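Local coordinates for putative transcriptional regulator protein (Vibrio parahaemolyticus, PDB 3ER6), which probably acts as a DNA-binding transcriptional regulator of the AraC family, its DJ-1/PfpI-like domain being the part modelled here, at residues N76-G81 with S109-I114; N8-A13 with F72-I77; V47-N52 with V63-Q68. The protein carries 1 engineered substitution. All blocks are in the same frame, centred on the assembly; numbering follows the deposited sequence.

All three contacts work outward across one half of the DJ-1/PfpI-like domain. Contact 1, its centre about 4 Å from the centre of the chain, joins strands 77-80 and 110-114. Contact 2 joins strand 9-14 to the approach to 77-80; the centres of contacts 1 and 2 are about 9 Å apart and the two share Asn76 and Ile77. Contact 3, with its centre about 14 Å from that of contact 2, lies where strand 43-48 leaves the sheet, and it is nested inside the loop that contact 2 closes. Phe72 bridges these two by resting on Val48 and Ala67. Contacts 1 and 3 do not touch, their centres being about 16 Å apart.

Contact 1: N76-G81 with S109-I114; sequences NILIIG and SKIVAI
Residues 77-80 and 110-114 run side by side as parallel strands with axes 4.7 Å apart and 19° from exact alignment, pairing Ile77 with Lys110, Leu78 with Ile111, Ile79 with Val112 and Ile80 with Ala113. The backbone bonds shuttle between them: Lys110 N gives to Asn76 O, Leu78 N to Lys110 O, Val112 N to Leu78 O at 2.8 Å, Ile80 N to Val112 O, and Ile114 N to Ile80 O at a longer 3.1 Å. Val112 O has a second, softer neighbour in Ile79 CA, 3.2 Å away, a CA-H...O contact.

On one face Ile77, Ile79, Lys110 and Val112 stand together. Val112 holds CG1 anti to its backbone N (chi1 -180°), which leaves CG2 beside the N and turned to the methyl CG2 of Ile77, 3.7 Å away; the two side chains slant across each other. Further along, Ile79 CG2 meets the end methyl CD1 of Ile114 at 4.1 Å. Ile114 carries CG1 between its own N and carbonyl carbon (chi1 64°), and from there CG1 lies 3.7 Å from Gly81 CA. The opposite face is simpler: Ile80 CD1 reaches back to Ile111 CG2 at 3.8 Å, and Ile111 CD1 comes up to Leu78 CB. Lys110 leaves this packing with its amine, which forms a salt bridge to Glu182 and hydrogen bonds to Tyr164 and Asn162.

The two strands are linked by a beta-alpha-beta crossover through helix 95-106, whose Trp100 and Leu104 cover Leu78; Val121 of helix 117-124 packs on Ile80, Ile111 and Ala113. Across the sheet, Ile179 and Met176 of helix 173-184 press on Ile77 and Val112, while helix 22-37 covers Ile79 and Ile114.

Contact 2: N8-A13 with F72-I77; sequences NLRVVA and FDFTNI
Three groups of residues 75-77 converge on Arg10 O. Ile77 N makes a straight bond to it at 3.2 Å, Asn76 N adds a weak one, and the hydroxyl Thr75 OG1 lies 2.9 Å from it. Thr75 OG1 is within hydrogen-bonding distance of both Arg10 O and Ile77 O. Thr75 carries OG1 anti to its backbone N (chi1 -173°), which sets the hydroxyl between the two backbones and beside Arg10 CG, 3.4 Å from OG1.

On the N-terminal side, Asn76 turns its amide across the strand: OD1 receives Arg10 N at 2.8 Å, taking the place a backbone carbonyl would have in a regular sheet, while the Leu9 side chain crosses that of Asn76 at about a right angle, its CD2 against the amide carbon CG. Beyond, regular pairing begins, with Val12 N bonded to Ile77 O and Val11 CG2 alongside Ile77 CD1, both side chains pointing the same way.

The Arg10 side chain runs out extended, then bends at chi3 (-72°), which brings its guanidinium to the two phenylalanines, Phe72 over one face and Phe74 at the edge. NH1 gives a hydrogen bond to Phe74 O at 3.0 Å; the oxygen lies in the guanidinium plane, although the nitrogen stands above the carbonyl plane. NH1 also reaches the edge of the Phe74 ring. The Phe72 ring is tilted 62° to the guanidinium plane. Val12 CG2 lies over a Phe72 ring face, 3.8 Å from the centroid, a CH-pi contact.

Strand 43-48 pairs on the other side of 9-14, giving the 2-1-3 order in the parallel part of the mixed sheet, within the alpha/beta sandwich of the DJ-1/PfpI family, which belongs to the class I glutamine amidotransferase-like group.

Contact 3: V47-N52 with V63-Q68; sequences VVTPNN and VQPTAQ
One face of the Asn52 amide is covered by the CB and CG of Gln68, each 3.6 Å from Asn52 CG. The two amide planes are 31° apart and the side chains cross at about a right angle. The Asn52 carboxamide is held at its ends by neighbouring residues: ND2 bonds to Gln70 OE1, and OD1 takes the Trp69 backbone N as well as a water. OD1 also sits 3.1 Å from Gln68 CA, a close approach that comes with its grip on the next backbone N. Gln68 continues nearly straight beyond CG (chi2 -168°), carrying its aliphatic part past the Asn52 amide.

No direct hydrogen bond crosses between residues 47-52 and 63-68; waters do that work. One water takes Thr49 N and donates to Asn52 OD1 and to Ala67 O, the last at 2.8 Å. Asn52 O receives two more waters, one leading to Gln68 NE2 and the other to Gln64 NE2. Gln64 folds back as well, its NE2 bonded to Pro65 O at 3.0 Å, in the carbonyl plane and on a lone pair. A further water lies between Val47 O and Thr66 N.

Two carbon-to-carbonyl contacts add to this: Val48 CG1 rests on Ala67 O at 3.7 Å, and Pro65 CB comes to 3.5 Å from Val47 O. The apolar pair is Val48 CG1 with Ala67 CB, 4.5 Å apart. Asn52 closes a type I turn that begins at Thr49, its N bonded to Thr49 O.

Ile61 of the second subunit packs on Val47 and Val63. Beyond strand 43-48, outermost in this chain's sheet, the two ends of the segment that carries the 55-57/61-64 beta hairpin are joined largely through water, and that hairpin's two-stranded antiparallel sheet runs on into the second subunit.

Contact 1: N76-G81 with S109-I114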
ATOM      1  N   ASN A  76      17.038   5.851  12.385  1.00 31.40           N
ATOM      2  CA  ASN A  76      17.055   7.129  11.697  1.00 30.67           C
ATOM      3  C   ASN A  76      15.620   7.575  11.498  1.00 30.61           C
ATOM      4  O   ASN A  76      15.299   8.756  11.692  1.00 30.14           O
ATOM      5  CB  ASN A  76      17.766   7.006  10.348  1.00 28.59           C
ATOM      6  CG  ASN A  76      19.218   6.572  10.499  1.00 32.45           C
ATOM      7  OD1 ASN A  76      19.556   5.390  10.365  1.00 33.44           O
ATOM      8  ND2 ASN A  76      20.086   7.539  10.780  1.00 33.56           N
ATOM      9  N   ILE A  77      14.785   6.621  11.038  1.00 30.55           N
ATOM     10  CA  ILE A  77      13.350   6.894  10.787  1.00 29.00           C
ATOM     11  C   ILE A  77      12.488   5.866  11.531  1.00 29.09           C
ATOM     12  O   ILE A  77      12.822   4.673  11.546  1.00 28.36           O
ATOM     13  CB  ILE A  77      13.004   6.791   9.303  1.00 28.63           C
ATOM     14  CG1 ILE A  77      13.851   7.789   8.472  1.00 29.15           C
ATOM     15  CG2 ILE A  77      11.518   7.039   9.088  1.00 28.74           C
ATOM     16  CD1 ILE A  77      13.944   7.325   6.943  1.00 32.33           C
ATOM     17  N   LEU A  78      11.404   6.349  12.163  1.00 29.29           N
ATOM     18  CA  LEU A  78      10.364   5.466  12.689  1.00 29.43           C
ATOM     19  C   LEU A  78       9.085   5.784  11.930  1.00 29.11           C
ATOM     20  O   LEU A  78       8.680   6.943  11.906  1.00 30.32           O
ATOM     21  CB  LEU A  78      10.168   5.632  14.215  1.00 28.54           C
ATOM     22  CG  LEU A  78       8.926   4.927  14.833  1.00 30.57           C
ATOM     23  CD1 LEU A  78       9.061   3.378  14.904  1.00 25.65           C
ATOM     24  CD2 LEU A  78       8.522   5.458  16.245  1.00 30.41           C
ATOM     25  N   ILE A  79       8.442   4.780  11.320  1.00 27.38           N
ATOM     26  CA  ILE A  79       7.107   4.988  10.747  1.00 28.06           C
ATOM     27  C   ILE A  79       6.060   4.390  11.685  1.00 27.94           C
ATOM     28  O   ILE A  79       6.191   3.254  12.151  1.00 28.18           O
ATOM     29  CB  ILE A  79       6.981   4.336   9.346  1.00 27.02           C
ATOM     30  CG1 ILE A  79       8.136   4.811   8.489  1.00 28.94           C
ATOM     31  CG2 ILE A  79       5.576   4.644   8.687  1.00 26.98           C
ATOM     32  CD1 ILE A  79       8.178   4.168   7.150  1.00 29.01           C
ATOM     33  N   ILE A  80       5.047   5.180  11.992  1.00 26.30           N
ATOM     34  CA  ILE A  80       3.960   4.689  12.783  1.00 26.39           C
ATOM     35  C   ILE A  80       2.780   4.585  11.852  1.00 26.43           C
ATOM     36  O   ILE A  80       2.240   5.610  11.348  1.00 25.91           O
ATOM     37  CB  ILE A  80       3.627   5.643  13.935  1.00 25.78           C
ATOM     38  CG1 ILE A  80       4.871   5.847  14.850  1.00 28.66           C
ATOM     39  CG2 ILE A  80       2.371   5.202  14.671  1.00 23.64           C
ATOM     40  CD1 ILE A  80       4.619   7.029  15.834  1.00 32.94           C
ATOM     41  N   GLY A  81       2.377   3.343  11.577  1.00 26.69           N
ATOM     42  CA  GLY A  81       1.213   3.142  10.672  1.00 25.32           C
ATOM     43  C   GLY A  81      -0.169   3.362  11.297  1.00 27.50           C
ATOM     44  O   GLY A  81      -0.309   3.770  12.458  1.00 26.44           O
ATOM     45  N   SER A 109      15.279  10.750  16.289  1.00 34.48           N
ATOM     46  CA  SER A 109      14.725   9.937  15.180  1.00 32.75           C
ATOM     47  C   SER A 109      13.760  10.785  14.364  1.00 32.92           C
ATOM     48  O   SER A 109      13.020  11.588  14.937  1.00 31.09           O
ATOM     49  CB  SER A 109      13.945   8.712  15.762  1.00 33.15           C
ATOM     50  OG  SER A 109      14.882   7.782  16.311  1.00 34.05           O
ATOM     51  N   LYS A 110      13.730  10.643  13.037  1.00 32.30           N
ATOM     52  CA  LYS A 110      12.578  11.191  12.315  1.00 33.53           C
ATOM     53  C   LYS A 110      11.351  10.333  12.620  1.00 33.00           C
ATOM     54  O   LYS A 110      11.473   9.098  12.645  1.00 32.72           O
ATOM     55  CB  LYS A 110      12.805  11.267  10.802  1.00 34.07           C
ATOM     56  CG  LYS A 110      13.916  12.228  10.399  1.00 38.21           C
ATOM     57  CD  LYS A 110      14.133  12.139   8.868  1.00 41.50           C
ATOM     58  CE  LYS A 110      15.274  13.025   8.434  1.00 41.46           C
ATOM     59  NZ  LYS A 110      15.040  14.379   8.972  1.00 41.81           N
ATOM     60  N   ILE A 111      10.194  10.965  12.901  1.00 31.39           N
ATOM     61  CA  ILE A 111       8.958  10.247  13.229  1.00 31.11           C
ATOM     62  C   ILE A 111       7.952  10.515  12.110  1.00 31.30           C
ATOM     63  O   ILE A 111       7.498  11.661  11.874  1.00 32.46           O
ATOM     64  CB  ILE A 111       8.334  10.674  14.587  1.00 31.96           C
ATOM     65  CG1 ILE A 111       9.370  10.765  15.729  1.00 29.22           C
ATOM     66  CG2 ILE A 111       7.111   9.798  14.989  1.00 30.16           C
ATOM     67  CD1 ILE A 111      10.093   9.379  16.077  1.00 32.89           C
ATOM     68  N   VAL A 112       7.558   9.458  11.412  1.00 30.19           N
ATOM     69  CA  VAL A 112       6.676   9.621  10.250  1.00 29.52           C
ATOM     70  C   VAL A 112       5.383   8.912  10.613  1.00 30.65           C
ATOM     71  O   VAL A 112       5.396   7.700  10.878  1.00 30.98           O
ATOM     72  CB  VAL A 112       7.268   8.927   8.969  1.00 29.37           C
ATOM     73  CG1 VAL A 112       6.292   9.142   7.790  1.00 30.65           C
ATOM     74  CG2 VAL A 112       8.709   9.446   8.614  1.00 29.29           C
ATOM     75  N   ALA A 113       4.276   9.642  10.664  1.00 29.42           N
ATOM     76  CA  ALA A 113       3.015   9.085  11.117  1.00 29.89           C
ATOM     77  C   ALA A 113       2.059   9.186   9.944  1.00 30.25           C
ATOM     78  O   ALA A 113       1.923  10.274   9.360  1.00 29.12           O
ATOM     79  CB  ALA A 113       2.442   9.883  12.329  1.00 28.59           C
ATOM     80  N   ILE A 114       1.422   8.054   9.589  1.00 30.42           N
ATOM     81  CA  ILE A 114       0.562   7.965   8.414  1.00 29.38           C
ATOM     82  C   ILE A 114      -0.827   7.508   8.815  1.00 29.78           C
ATOM     83  O   ILE A 114      -0.942   6.642   9.714  1.00 27.00           O
ATOM     84  CB  ILE A 114       1.241   6.996   7.315  1.00 29.06           C
ATOM     85  CG1 ILE A 114       1.373   5.562   7.814  1.00 29.78           C
ATOM     86  CG2 ILE A 114       2.683   7.497   6.985  1.00 28.87           C
ATOM     87  CD1 ILE A 114       1.934   4.589   6.726  1.00 31.17           C
TER

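Contact 2: N8-A13 with F72-I77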
ATOM      1  N   ASN A   8      25.128   3.697   6.765  1.00 47.03           N
ATOM      2  CA  ASN A   8      23.972   2.833   7.024  1.00 46.26           C
ATOM      3  C   ASN A   8      22.792   3.689   7.472  1.00 43.37           C
ATOM      4  O   ASN A   8      22.997   4.781   8.016  1.00 42.83           O
ATOM      5  CB  ASN A   8      24.291   1.723   8.038  1.00 47.48           C
ATOM      6  CG  ASN A   8      24.642   0.376   7.357  1.00 52.28           C
ATOM      7  OD1 ASN A   8      25.768   0.192   6.889  1.00 54.41           O
ATOM      8  ND2 ASN A   8      23.668  -0.581   7.326  1.00 54.41           N
ATOM      9  N   LEU A   9      21.575   3.249   7.145  1.00 39.56           N
ATOM     10  CA  LEU A   9      20.352   3.957   7.533  1.00 37.38           C
ATOM     11  C   LEU A   9      19.382   2.884   7.945  1.00 35.57           C
ATOM     12  O   LEU A   9      19.300   1.822   7.322  1.00 35.02           O
ATOM     13  CB  LEU A   9      19.755   4.734   6.363  1.00 38.63           C
ATOM     14  CG  LEU A   9      20.558   5.940   5.893  1.00 40.95           C
ATOM     15  CD1 LEU A   9      19.834   6.576   4.691  1.00 46.68           C
ATOM     16  CD2 LEU A   9      20.754   6.936   7.037  1.00 44.10           C
ATOM     17  N   ARG A  10      18.675   3.143   9.017  1.00 33.63           N
ATOM     18  CA  ARG A  10      17.707   2.195   9.531  1.00 32.04           C
ATOM     19  C   ARG A  10      16.306   2.781   9.542  1.00 30.75           C
ATOM     20  O   ARG A  10      16.103   3.893  10.043  1.00 28.66           O
ATOM     21  CB  ARG A  10      18.061   1.815  10.964  1.00 31.02           C
ATOM     22  CG  ARG A  10      17.002   0.883  11.577  1.00 31.36           C
ATOM     23  CD  ARG A  10      17.412   0.518  13.027  1.00 34.57           C
ATOM     24  NE  ARG A  10      18.560  -0.407  13.008  1.00 32.93           N
ATOM     25  CZ  ARG A  10      19.445  -0.548  14.011  1.00 37.55           C
ATOM     26  NH1 ARG A  10      19.310   0.177  15.124  1.00 34.89           N
ATOM     27  NH2 ARG A  10      20.464  -1.432  13.903  1.00 37.50           N
ATOM     28  N   VAL A  11      15.348   2.024   9.006  1.00 28.73           N
ATOM     29  CA  VAL A  11      13.942   2.401   9.156  1.00 27.99           C
ATOM     30  C   VAL A  11      13.247   1.333   9.987  1.00 27.01           C
ATOM     31  O   VAL A  11      13.398   0.136   9.691  1.00 28.19           O
ATOM     32  CB  VAL A  11      13.222   2.507   7.780  1.00 28.23           C
ATOM     33  CG1 VAL A  11      11.716   2.909   7.999  1.00 24.29           C
ATOM     34  CG2 VAL A  11      13.979   3.542   6.839  1.00 28.66           C
ATOM     35  N   VAL A  12      12.573   1.737  11.053  1.00 26.06           N
ATOM     36  CA  VAL A  12      11.710   0.779  11.786  1.00 26.89           C
ATOM     37  C   VAL A  12      10.253   1.215  11.491  1.00 27.12           C
ATOM     38  O   VAL A  12       9.913   2.427  11.551  1.00 27.00           O
ATOM     39  CB  VAL A  12      12.014   0.770  13.318  1.00 27.54           C
ATOM     40  CG1 VAL A  12      11.049  -0.185  14.050  1.00 25.09           C
ATOM     41  CG2 VAL A  12      13.529   0.365  13.568  1.00 25.96           C
ATOM     42  N   ALA A  13       9.426   0.262  11.078  1.00 26.81           N
ATOM     43  CA  ALA A  13       8.031   0.567  10.742  1.00 26.70           C
ATOM     44  C   ALA A  13       7.098  -0.208  11.667  1.00 27.93           C
ATOM     45  O   ALA A  13       6.966  -1.434  11.579  1.00 28.50           O
ATOM     46  CB  ALA A  13       7.758   0.181   9.259  1.00 28.03           C
ATOM     47  N   PHE A  72      15.313  -2.252  19.220  1.00 33.72           N
ATOM     48  CA  PHE A  72      15.775  -1.036  18.572  1.00 35.60           C
ATOM     49  C   PHE A  72      15.915   0.101  19.576  1.00 36.80           C
ATOM     50  O   PHE A  72      14.935   0.617  20.057  1.00 39.16           O
ATOM     51  CB  PHE A  72      14.853  -0.660  17.375  1.00 34.42           C
ATOM     52  CG  PHE A  72      14.800  -1.741  16.316  1.00 32.05           C
ATOM     53  CD1 PHE A  72      15.853  -1.931  15.448  1.00 29.31           C
ATOM     54  CD2 PHE A  72      13.711  -2.589  16.216  1.00 30.93           C
ATOM     55  CE1 PHE A  72      15.858  -2.961  14.512  1.00 35.79           C
ATOM     56  CE2 PHE A  72      13.675  -3.596  15.273  1.00 31.16           C
ATOM     57  CZ  PHE A  72      14.735  -3.815  14.416  1.00 30.94           C
ATOM     58  N   ASP A  73      17.142   0.433  19.961  1.00 39.28           N
ATOM     59  CA  ASP A  73      17.384   1.613  20.809  1.00 40.07           C
ATOM     60  C   ASP A  73      17.541   2.856  20.005  1.00 39.25           C
ATOM     61  O   ASP A  73      17.342   3.953  20.530  1.00 39.01           O
ATOM     62  CB  ASP A  73      18.693   1.473  21.586  1.00 41.83           C
ATOM     63  CG  ASP A  73      18.568   0.561  22.747  1.00 46.10           C
ATOM     64  OD1 ASP A  73      17.405   0.360  23.233  1.00 49.48           O
ATOM     65  OD2 ASP A  73      19.647   0.052  23.172  1.00 53.71           O
ATOM     66  N   PHE A  74      17.928   2.679  18.739  1.00 38.56           N
ATOM     67  CA  PHE A  74      18.201   3.782  17.796  1.00 39.39           C
ATOM     68  C   PHE A  74      17.535   3.483  16.452  1.00 37.55           C
ATOM     69  O   PHE A  74      17.432   2.333  16.074  1.00 37.71           O
ATOM     70  CB  PHE A  74      19.738   3.932  17.588  1.00 40.67           C
ATOM     71  CG  PHE A  74      20.138   4.589  16.266  1.00 44.34           C
ATOM     72  CD1 PHE A  74      20.408   5.959  16.198  1.00 46.17           C
ATOM     73  CD2 PHE A  74      20.225   3.833  15.094  1.00 46.86           C
ATOM     74  CE1 PHE A  74      20.742   6.575  14.987  1.00 46.71           C
ATOM     75  CE2 PHE A  74      20.578   4.419  13.896  1.00 49.28           C
ATOM     76  CZ  PHE A  74      20.847   5.803  13.837  1.00 47.33           C
ATOM     77  N   THR A  75      17.097   4.511  15.739  1.00 35.36           N
ATOM     78  CA  THR A  75      16.741   4.363  14.306  1.00 33.33           C
ATOM     79  C   THR A  75      16.772   5.763  13.682  1.00 32.35           C
ATOM     80  O   THR A  75      16.538   6.745  14.370  1.00 32.58           O
ATOM     81  CB  THR A  75      15.303   3.731  14.110  1.00 32.90           C
ATOM     82  OG1 THR A  75      15.059   3.446  12.716  1.00 29.89           O
ATOM     83  CG2 THR A  75      14.153   4.672  14.669  1.00 32.42           C
ATOM     84  N   ASN A  76      17.038   5.851  12.385  1.00 31.40           N
ATOM     85  CA  ASN A  76      17.055   7.129  11.697  1.00 30.67           C
ATOM     86  C   ASN A  76      15.620   7.575  11.498  1.00 30.61           C
ATOM     87  O   ASN A  76      15.299   8.756  11.692  1.00 30.14           O
ATOM     88  CB  ASN A  76      17.766   7.006  10.348  1.00 28.59           C
ATOM     89  CG  ASN A  76      19.218   6.572  10.499  1.00 32.45           C
ATOM     90  OD1 ASN A  76      19.556   5.390  10.365  1.00 33.44           O
ATOM     91  ND2 ASN A  76      20.086   7.539  10.780  1.00 33.56           N
ATOM     92  N   ILE A  77      14.785   6.621  11.038  1.00 30.55           N
ATOM     93  CA  ILE A  77      13.350   6.894  10.787  1.00 29.00           C
ATOM     94  C   ILE A  77      12.488   5.866  11.531  1.00 29.09           C
ATOM     95  O   ILE A  77      12.822   4.673  11.546  1.00 28.36           O
ATOM     96  CB  ILE A  77      13.004   6.791   9.303  1.00 28.63           C
ATOM     97  CG1 ILE A  77      13.851   7.789   8.472  1.00 29.15           C
ATOM     98  CG2 ILE A  77      11.518   7.039   9.088  1.00 28.74           C
ATOM     99  CD1 ILE A  77      13.944   7.325   6.943  1.00 32.33           C
TER
HETATM  100  O   HOH W   1      19.380  -0.279  18.296  1.00 47.70           O

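Contact 3: V47-N52 with V63-Q68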
ATOM      1  N   VAL A  47       9.814  -4.274   9.771  1.00 26.76           N
ATOM      2  CA  VAL A  47       8.457  -4.195  10.305  1.00 27.50           C
ATOM      3  C   VAL A  47       8.395  -4.783  11.714  1.00 26.69           C
ATOM      4  O   VAL A  47       8.888  -5.893  11.959  1.00 28.76           O
ATOM      5  CB  VAL A  47       7.445  -4.906   9.361  1.00 28.36           C
ATOM      6  CG1 VAL A  47       6.088  -5.031  10.001  1.00 27.09           C
ATOM      7  CG2 VAL A  47       7.369  -4.126   7.982  1.00 27.50           C
ATOM      8  N   VAL A  48       7.781  -4.053  12.624  1.00 25.51           N
ATOM      9  CA  VAL A  48       7.511  -4.516  13.999  1.00 27.44           C
ATOM     10  C   VAL A  48       6.046  -4.324  14.368  1.00 27.18           C
ATOM     11  O   VAL A  48       5.360  -3.465  13.793  1.00 29.63           O
ATOM     12  CB  VAL A  48       8.394  -3.797  15.078  1.00 27.73           C
ATOM     13  CG1 VAL A  48       9.869  -4.160  14.839  1.00 27.73           C
ATOM     14  CG2 VAL A  48       8.140  -2.269  15.066  1.00 27.78           C
ATOM     15  N   THR A  49       5.551  -5.161  15.272  1.00 27.27           N
ATOM     16  CA  THR A  49       4.164  -5.090  15.677  1.00 28.26           C
ATOM     17  C   THR A  49       4.119  -4.827  17.176  1.00 29.08           C
ATOM     18  O   THR A  49       5.068  -5.129  17.914  1.00 28.35           O
ATOM     19  CB  THR A  49       3.387  -6.372  15.322  1.00 28.97           C
ATOM     20  OG1 THR A  49       3.842  -7.440  16.180  1.00 26.21           O
ATOM     21  CG2 THR A  49       3.534  -6.743  13.751  1.00 26.19           C
ATOM     22  N   PRO A  50       3.022  -4.225  17.645  1.00 31.06           N
ATOM     23  CA  PRO A  50       2.986  -3.737  19.018  1.00 32.15           C
ATOM     24  C   PRO A  50       3.266  -4.780  20.102  1.00 32.85           C
ATOM     25  O   PRO A  50       3.864  -4.421  21.144  1.00 32.39           O
ATOM     26  CB  PRO A  50       1.570  -3.146  19.181  1.00 33.32           C
ATOM     27  CG  PRO A  50       1.064  -2.900  17.776  1.00 34.15           C
ATOM     28  CD  PRO A  50       1.748  -4.006  16.911  1.00 31.24           C
ATOM     29  N   ASN A  51       2.845  -6.023  19.876  1.00 31.93           N
ATOM     30  CA  ASN A  51       3.073  -7.118  20.822  1.00 34.44           C
ATOM     31  C   ASN A  51       4.069  -8.112  20.218  1.00 33.16           C
ATOM     32  O   ASN A  51       4.244  -9.223  20.723  1.00 35.25           O
ATOM     33  CB  ASN A  51       1.718  -7.815  21.106  1.00 34.29           C
ATOM     34  CG  ASN A  51       0.981  -8.232  19.785  1.00 38.77           C
ATOM     35  OD1 ASN A  51       1.480  -8.017  18.641  1.00 36.41           O
ATOM     36  ND2 ASN A  51      -0.203  -8.831  19.941  1.00 40.19           N
ATOM     37  N   ASN A  52       4.736  -7.717  19.140  1.00 31.38           N
ATOM     38  CA  ASN A  52       5.674  -8.606  18.412  1.00 30.30           C
ATOM     39  C   ASN A  52       5.012  -9.923  17.968  1.00 31.30           C
ATOM     40  O   ASN A  52       5.719 -10.954  17.734  1.00 32.59           O
ATOM     41  CB  ASN A  52       6.954  -8.875  19.254  1.00 30.11           C
ATOM     42  CG  ASN A  52       7.631  -7.583  19.715  1.00 31.23           C
ATOM     43  OD1 ASN A  52       7.971  -6.747  18.887  1.00 29.94           O
ATOM     44  ND2 ASN A  52       7.849  -7.424  21.038  1.00 31.86           N
ATOM     45  N   VAL A  63       0.988 -12.266   8.810  1.00 30.47           N
ATOM     46  CA  VAL A  63       2.244 -11.538   8.543  1.00 29.92           C
ATOM     47  C   VAL A  63       3.241 -11.641   9.732  1.00 29.11           C
ATOM     48  O   VAL A  63       3.052 -11.045  10.808  1.00 30.65           O
ATOM     49  CB  VAL A  63       1.963 -10.068   8.187  1.00 30.48           C
ATOM     50  CG1 VAL A  63       3.288  -9.348   7.725  1.00 29.36           C
ATOM     51  CG2 VAL A  63       0.950 -10.002   6.994  1.00 28.86           C
ATOM     52  N   GLN A  64       4.287 -12.417   9.537  1.00 28.16           N
ATOM     53  CA  GLN A  64       5.176 -12.724  10.638  1.00 28.24           C
ATOM     54  C   GLN A  64       6.460 -11.861  10.563  1.00 27.68           C
ATOM     55  O   GLN A  64       7.254 -11.984   9.585  1.00 27.26           O
ATOM     56  CB  GLN A  64       5.539 -14.191  10.591  1.00 27.00           C
ATOM     57  CG  GLN A  64       6.691 -14.547  11.535  1.00 26.25           C
ATOM     58  CD  GLN A  64       6.257 -14.553  12.987  1.00 30.99           C
ATOM     59  OE1 GLN A  64       5.366 -15.317  13.378  1.00 35.00           O
ATOM     60  NE2 GLN A  64       6.881 -13.720  13.795  1.00 27.46           N
ATOM     61  N   PRO A  65       6.652 -10.989  11.579  1.00 27.04           N
ATOM     62  CA  PRO A  65       7.914 -10.184  11.591  1.00 26.50           C
ATOM     63  C   PRO A  65       9.125 -10.979  12.022  1.00 27.17           C
ATOM     64  O   PRO A  65       9.000 -12.079  12.549  1.00 27.09           O
ATOM     65  CB  PRO A  65       7.646  -9.083  12.659  1.00 27.09           C
ATOM     66  CG  PRO A  65       6.598  -9.696  13.601  1.00 27.75           C
ATOM     67  CD  PRO A  65       5.730 -10.618  12.688  1.00 27.20           C
ATOM     68  N   THR A  66      10.320 -10.398  11.856  1.00 26.58           N
ATOM     69  CA  THR A  66      11.499 -11.079  12.304  1.00 27.24           C
ATOM     70  C   THR A  66      12.376 -10.166  13.175  1.00 28.96           C
ATOM     71  O   THR A  66      13.567 -10.425  13.371  1.00 29.14           O
ATOM     72  CB  THR A  66      12.306 -11.663  11.115  1.00 27.77           C
ATOM     73  OG1 THR A  66      12.635 -10.606  10.207  1.00 26.84           O
ATOM     74  CG2 THR A  66      11.485 -12.777  10.375  1.00 29.50           C
ATOM     75  N   ALA A  67      11.759  -9.149  13.774  1.00 29.79           N
ATOM     76  CA  ALA A  67      12.434  -8.360  14.791  1.00 29.93           C
ATOM     77  C   ALA A  67      11.376  -7.922  15.783  1.00 30.19           C
ATOM     78  O   ALA A  67      10.194  -7.809  15.417  1.00 29.17           O
ATOM     79  CB  ALA A  67      13.125  -7.169  14.131  1.00 28.69           C
ATOM     80  N   GLN A  68      11.800  -7.687  17.032  1.00 29.41           N
ATOM     81  CA  GLN A  68      10.952  -7.103  18.101  1.00 29.68           C
ATOM     82  C   GLN A  68      11.248  -5.600  18.237  1.00 29.85           C
ATOM     83  O   GLN A  68      12.403  -5.185  18.093  1.00 30.00           O
ATOM     84  CB  GLN A  68      11.227  -7.830  19.437  1.00 30.63           C
ATOM     85  CG  GLN A  68      10.823  -9.313  19.384  1.00 30.68           C
ATOM     86  CD  GLN A  68      10.800  -9.980  20.759  1.00 36.75           C
ATOM     87  OE1 GLN A  68      11.685  -9.713  21.556  1.00 35.96           O
ATOM     88  NE2 GLN A  68       9.796 -10.855  21.032  1.00 31.38           N
TER
HETATM   89  O   HOH W   2      10.401  -7.719  10.707  1.00 27.43           O
HETATM   90  O   HOH W   3       7.556  -7.076  16.079  1.00 25.54           O
HETATM   91  O   HOH W   4       7.817 -12.033  19.245  1.00 31.83           O
HETATM   92  O   HOH W   5       5.942 -13.348  16.414  1.00 40.55           O